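Local atomic coordinates of lysosome-associated membrane glycoprotein 1 (Mus musculus, PDB entry 5GV0), a protein that is a heavily glycosylated protein of the lysosomal membrane, whose membrane-proximal luminal domain probably contributes to assembly with other copies. Residues His126-Val129 with Ser130-Leu133; Gln141-Ala144 with Phe145-Ser149. One frame throughout, in Å; residues are numbered along the deposited sequence.

How the interactions relate
Both interactions lie in one luminal domain and reach the same mixed sheet. Interaction 1 comes first along the chain. It is the turn that joins strand 125-128 to strand 133-138. Interaction 2 follows, where strand 140-144 runs out into the loop before strand 155-157. Strands 133-138 and 140-144 both pair antiparallel with the long strand 14-30. The centres of interactions 1 and 2 are about 26 Å apart, on opposite sides of the chain's centre. The nearest atoms of interactions 1 and 2 are about 9 Å apart. Interaction 1 turns the chain between two paired strands, while interaction 2 leads it off the sheet. An attached glycan touches F128 at interaction 1; at interaction 2 a sugar lies about 7 Å from the F145 side chain.

Interaction 1. Residues His126-Val129 with Ser130-Leu133; sequences HIFV and SKML. With NAG (2-acetamido-2-deoxy-beta-D-glucopyranose), chain D.
F128 turns CG opposite its backbone N (chi1 -178°), which carries the ring to the S130-K131 peptide, with F128 CZ 3.3 Å from S130 C, over one face. S130 O lies above the same ring, offset toward the rim. S130 sets OG between its own N and carbonyl carbon (chi1 76°). There S130 OG accepts from M132 N at 3.1 Å, an ST turn.

These groups sit in the hairpin between strands 125-128 and 133-138. S130 to L133 form a type I beta turn, with L133 N to S130 O at 3.1 Å. V129 and S130 together face L133, a classic beta bulge. L133 O accepts from V129 N at 3.0 Å, in the plane of the carbonyl, and from S130 N at 3.0 Å. The side chains of V129 and L133 lie side by side and point the same way, with V129 CG1 3.9 Å from L133 CD2. Strand 81-92 packs against both, through V87 and L89.

The glycan is probably carried by N105, whose ND2 is also hydrogen-bonded to V129 O. The sugar's acetamide O7 lies in the plane of the F128 ring, 3.4 Å from F128 CE1. One carbonyl, L133 O, thus satisfies both N-H groups of the bulge. The ring meets polar atoms on a face and at an edge, where weakly positive C-H groups probably suit the sugar oxygen.

Interaction 2. Residues Gln141-Ala144 with Phe145-Ser149; sequences QVQA and FKVDS
Q143, one residue before the end of strand 140-144, reaches to the loop that follows, in the beta-prism fold known for LAMP domains. The direct hydrogen bond runs from Q143 NE2 to K146 O at 2.8 Å and is nearly straight, 168° at the hydrogen. The acceptor lies in the amide plane. An extended chain beyond CG brings the amide there. Q143 OE1 is bonded to G153 N, so both ends of the amide are held and its flip is fixed.

Water extends this network. One molecule accepts from Q143 NE2 at 2.9 Å and from D148 N. A second donates to A144 O and to K146 O, which therefore has two donors.

The apolar pair is A144 CB with F145 CD2, 3.6 Å apart. V147 CG2 lies beside the Q143 amide, 4.1 Å from Q143 NE2. F73 and L17 pack on A144, while M75 touches F145. F145 has a positive phi of 80°, which turns the chain off the strand.

The charged contact lies within the loop. The K146 side chain extends clear of the strand and makes a salt bridge from K146 NZ to D148 OD2, modelled unusually close at 2.5 Å.

Interaction 1. Residues His126-Val129 with Ser130-Leu133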
loop_
_atom_site.group_PDB
_atom_site.type_symbol
_atom_site.label_atom_id
_atom_site.label_comp_id
_atom_site.label_asym_id
_atom_site.label_seq_id
_atom_site.Cartn_x
_atom_site.Cartn_y
_atom_site.Cartn_z
ATOM N N HIS A 126 1.137 11.477 -0.536
ATOM C CA HIS A 126 2.223 11.074 0.337
ATOM C C HIS A 126 1.656 10.691 1.690
ATOM O O HIS A 126 1.322 11.551 2.502
ATOM C CB HIS A 126 3.243 12.203 0.474
ATOM C CG HIS A 126 3.765 12.699 -0.839
ATOM N ND1 HIS A 126 4.681 11.996 -1.587
ATOM C CD2 HIS A 126 3.494 13.827 -1.537
ATOM C CE1 HIS A 126 4.958 12.670 -2.690
ATOM N NE2 HIS A 126 4.251 13.785 -2.684
ATOM N N ILE A 127 1.517 9.393 1.914
ATOM C CA ILE A 127 0.926 8.905 3.151
ATOM C C ILE A 127 1.982 8.783 4.237
ATOM O O ILE A 127 2.928 8.010 4.115
ATOM C CB ILE A 127 0.243 7.548 2.953
ATOM C CG1 ILE A 127 -0.845 7.647 1.882
ATOM C CG2 ILE A 127 -0.351 7.066 4.271
ATOM C CD1 ILE A 127 -1.463 6.298 1.521
ATOM N N PHE A 128 1.823 9.571 5.297
ATOM C CA PHE A 128 2.725 9.533 6.437
ATOM C C PHE A 128 2.642 8.174 7.124
ATOM O O PHE A 128 1.563 7.735 7.511
ATOM C CB PHE A 128 2.363 10.665 7.412
ATOM C CG PHE A 128 3.253 10.770 8.627
ATOM C CD1 PHE A 128 3.077 9.930 9.719
ATOM C CD2 PHE A 128 4.219 11.765 8.706
ATOM C CE1 PHE A 128 3.877 10.054 10.847
ATOM C CE2 PHE A 128 5.018 11.895 9.838
ATOM C CZ PHE A 128 4.844 11.039 10.906
ATOM N N VAL A 129 3.779 7.503 7.259
ATOM C CA VAL A 129 3.836 6.256 8.018
ATOM C C VAL A 129 4.603 6.500 9.318
ATOM O O VAL A 129 4.113 6.187 10.401
ATOM C CB VAL A 129 4.482 5.116 7.204
ATOM C CG1 VAL A 129 4.577 3.854 8.038
ATOM C CG2 VAL A 129 3.674 4.850 5.934
ATOM N N SER A 130 5.798 7.080 9.205
ATOM C CA SER A 130 6.531 7.590 10.366
ATOM C C SER A 130 7.202 8.892 9.976
ATOM O O SER A 130 7.134 9.296 8.812
ATOM C CB SER A 130 7.575 6.590 10.859
ATOM O OG SER A 130 8.706 6.586 10.003
ATOM N N LYS A 131 7.861 9.533 10.938
ATOM C CA LYS A 131 8.635 10.745 10.668
ATOM C C LYS A 131 9.605 10.538 9.528
ATOM O O LYS A 131 9.888 11.471 8.770
ATOM C CB LYS A 131 9.418 11.191 11.909
ATOM C CG LYS A 131 8.576 11.795 12.989
ATOM C CD LYS A 131 9.468 12.369 14.068
ATOM C CE LYS A 131 8.656 12.819 15.263
ATOM N NZ LYS A 131 9.556 13.357 16.315
ATOM N N MET A 132 10.107 9.311 9.411
ATOM C CA MET A 132 11.163 8.988 8.466
ATOM C C MET A 132 10.676 8.260 7.218
ATOM O O MET A 132 11.454 8.020 6.310
ATOM C CB MET A 132 12.227 8.139 9.163
ATOM C CG MET A 132 12.913 8.854 10.321
ATOM S SD MET A 132 13.861 10.286 9.756
ATOM C CE MET A 132 12.975 11.614 10.560
ATOM N N LEU A 133 9.396 7.903 7.163
ATOM C CA LEU A 133 8.910 7.100 6.038
ATOM C C LEU A 133 7.548 7.550 5.542
ATOM O O LEU A 133 6.598 7.635 6.320
ATOM C CB LEU A 133 8.822 5.625 6.433
ATOM C CG LEU A 133 8.173 4.688 5.408
ATOM C CD1 LEU A 133 9.069 4.510 4.183
ATOM C CD2 LEU A 133 7.874 3.340 6.045
HETATM C C1 NAG D . 0.702 6.891 12.279
HETATM C C2 NAG D . 1.416 7.870 13.207
HETATM C C3 NAG D . 0.387 8.764 13.888
HETATM C C4 NAG D . -0.496 9.446 12.851
HETATM C C5 NAG D . -1.096 8.407 11.907
HETATM C C6 NAG D . -1.881 9.020 10.769
HETATM C C7 NAG D . 3.567 7.248 14.235
HETATM C C8 NAG D . 4.231 6.509 15.357
HETATM N N2 NAG D . 2.229 7.188 14.204
HETATM O O3 NAG D . 1.048 9.734 14.691
HETATM O O4 NAG D . -1.559 10.119 13.518
HETATM O O5 NAG D . -0.049 7.620 11.314
HETATM O O6 NAG D . -1.123 10.019 10.101
HETATM O O7 NAG D . 4.217 7.859 13.390
#

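Interaction 2. Residues Gln141-Ala144 with Phe145-Ser149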
loop_
_atom_site.group_PDB
_atom_site.type_symbol
_atom_site.label_atom_id
_atom_site.label_comp_id
_atom_site.label_asym_id
_atom_site.label_seq_id
_atom_site.Cartn_x
_atom_site.Cartn_y
_atom_site.Cartn_z
ATOM N N GLN A 141 -5.950 2.579 -8.406
ATOM C CA GLN A 141 -7.333 2.142 -8.319
ATOM C C GLN A 141 -7.304 0.910 -7.425
ATOM O O GLN A 141 -6.496 0.004 -7.649
ATOM C CB GLN A 141 -7.935 1.847 -9.693
ATOM C CG GLN A 141 -9.425 1.507 -9.614
ATOM C CD GLN A 141 -10.114 1.540 -10.955
ATOM O OE1 GLN A 141 -9.466 1.593 -12.006
ATOM N NE2 GLN A 141 -11.444 1.505 -10.931
ATOM N N VAL A 142 -8.136 0.887 -6.386
ATOM C CA VAL A 142 -8.053 -0.197 -5.417
ATOM C C VAL A 142 -9.421 -0.504 -4.816
ATOM O O VAL A 142 -10.268 0.379 -4.643
ATOM C CB VAL A 142 -7.013 0.127 -4.302
ATOM C CG1 VAL A 142 -7.453 1.321 -3.464
ATOM C CG2 VAL A 142 -6.762 -1.091 -3.421
ATOM N N GLN A 143 -9.644 -1.778 -4.527
ATOM C CA GLN A 143 -10.895 -2.217 -3.928
ATOM C C GLN A 143 -10.645 -3.408 -3.010
ATOM O O GLN A 143 -10.016 -4.391 -3.424
ATOM C CB GLN A 143 -11.897 -2.570 -5.021
ATOM C CG GLN A 143 -13.281 -2.950 -4.503
ATOM C CD GLN A 143 -14.280 -3.060 -5.634
ATOM O OE1 GLN A 143 -14.124 -2.414 -6.671
ATOM N NE2 GLN A 143 -15.309 -3.891 -5.452
ATOM N N ALA A 144 -11.123 -3.314 -1.772
ATOM C CA ALA A 144 -10.911 -4.350 -0.774
ATOM C C ALA A 144 -12.235 -4.880 -0.229
ATOM O O ALA A 144 -13.233 -4.147 -0.169
ATOM C CB ALA A 144 -10.041 -3.815 0.369
ATOM N N PHE A 145 -12.198 -6.161 0.140
ATOM C CA PHE A 145 -13.270 -6.920 0.787
ATOM C C PHE A 145 -14.294 -7.374 -0.250
ATOM O O PHE A 145 -14.112 -8.424 -0.856
ATOM C CB PHE A 145 -13.893 -6.123 1.947
ATOM C CG PHE A 145 -12.927 -5.905 3.088
ATOM C CD1 PHE A 145 -12.759 -6.882 4.058
ATOM C CD2 PHE A 145 -12.145 -4.760 3.154
ATOM C CE1 PHE A 145 -11.848 -6.714 5.086
ATOM C CE2 PHE A 145 -11.226 -4.586 4.180
ATOM C CZ PHE A 145 -11.079 -5.568 5.148
ATOM N N LYS A 146 -15.345 -6.603 -0.479
ATOM C CA LYS A 146 -16.363 -7.010 -1.441
ATOM C C LYS A 146 -15.913 -6.743 -2.878
ATOM O O LYS A 146 -15.620 -5.606 -3.246
ATOM C CB LYS A 146 -17.675 -6.290 -1.156
ATOM C CG LYS A 146 -18.844 -6.734 -2.019
ATOM C CD LYS A 146 -20.144 -6.196 -1.437
ATOM C CE LYS A 146 -21.340 -6.591 -2.285
ATOM N NZ LYS A 146 -21.248 -6.025 -3.659
ATOM N N VAL A 147 -15.837 -7.805 -3.679
ATOM C CA VAL A 147 -15.584 -7.689 -5.108
ATOM C C VAL A 147 -16.619 -8.519 -5.872
ATOM O O VAL A 147 -16.807 -9.706 -5.592
ATOM C CB VAL A 147 -14.163 -8.154 -5.484
ATOM C CG1 VAL A 147 -13.970 -8.113 -6.998
ATOM C CG2 VAL A 147 -13.121 -7.286 -4.783
ATOM N N ASP A 148 -17.293 -7.882 -6.824
ATOM C CA ASP A 148 -18.352 -8.527 -7.591
ATOM C C ASP A 148 -17.879 -8.825 -9.005
ATOM O O ASP A 148 -17.289 -7.969 -9.660
ATOM C CB ASP A 148 -19.595 -7.643 -7.628
ATOM C CG ASP A 148 -20.141 -7.352 -6.252
ATOM O OD1 ASP A 148 -20.316 -8.306 -5.465
ATOM O OD2 ASP A 148 -20.379 -6.165 -5.946
ATOM N N SER A 149 -18.125 -10.050 -9.464
ATOM C CA SER A 149 -17.744 -10.474 -10.811
ATOM C C SER A 149 -16.270 -10.197 -11.140
ATOM O O SER A 149 -15.913 -9.876 -12.277
ATOM C CB SER A 149 -18.651 -9.806 -11.847
ATOM O OG SER A 149 -19.952 -10.377 -11.820
HETATM O O HOH W 1 -16.775 -5.203 -7.568
HETATM O O HOH W 2 -15.364 -3.421 -1.597
#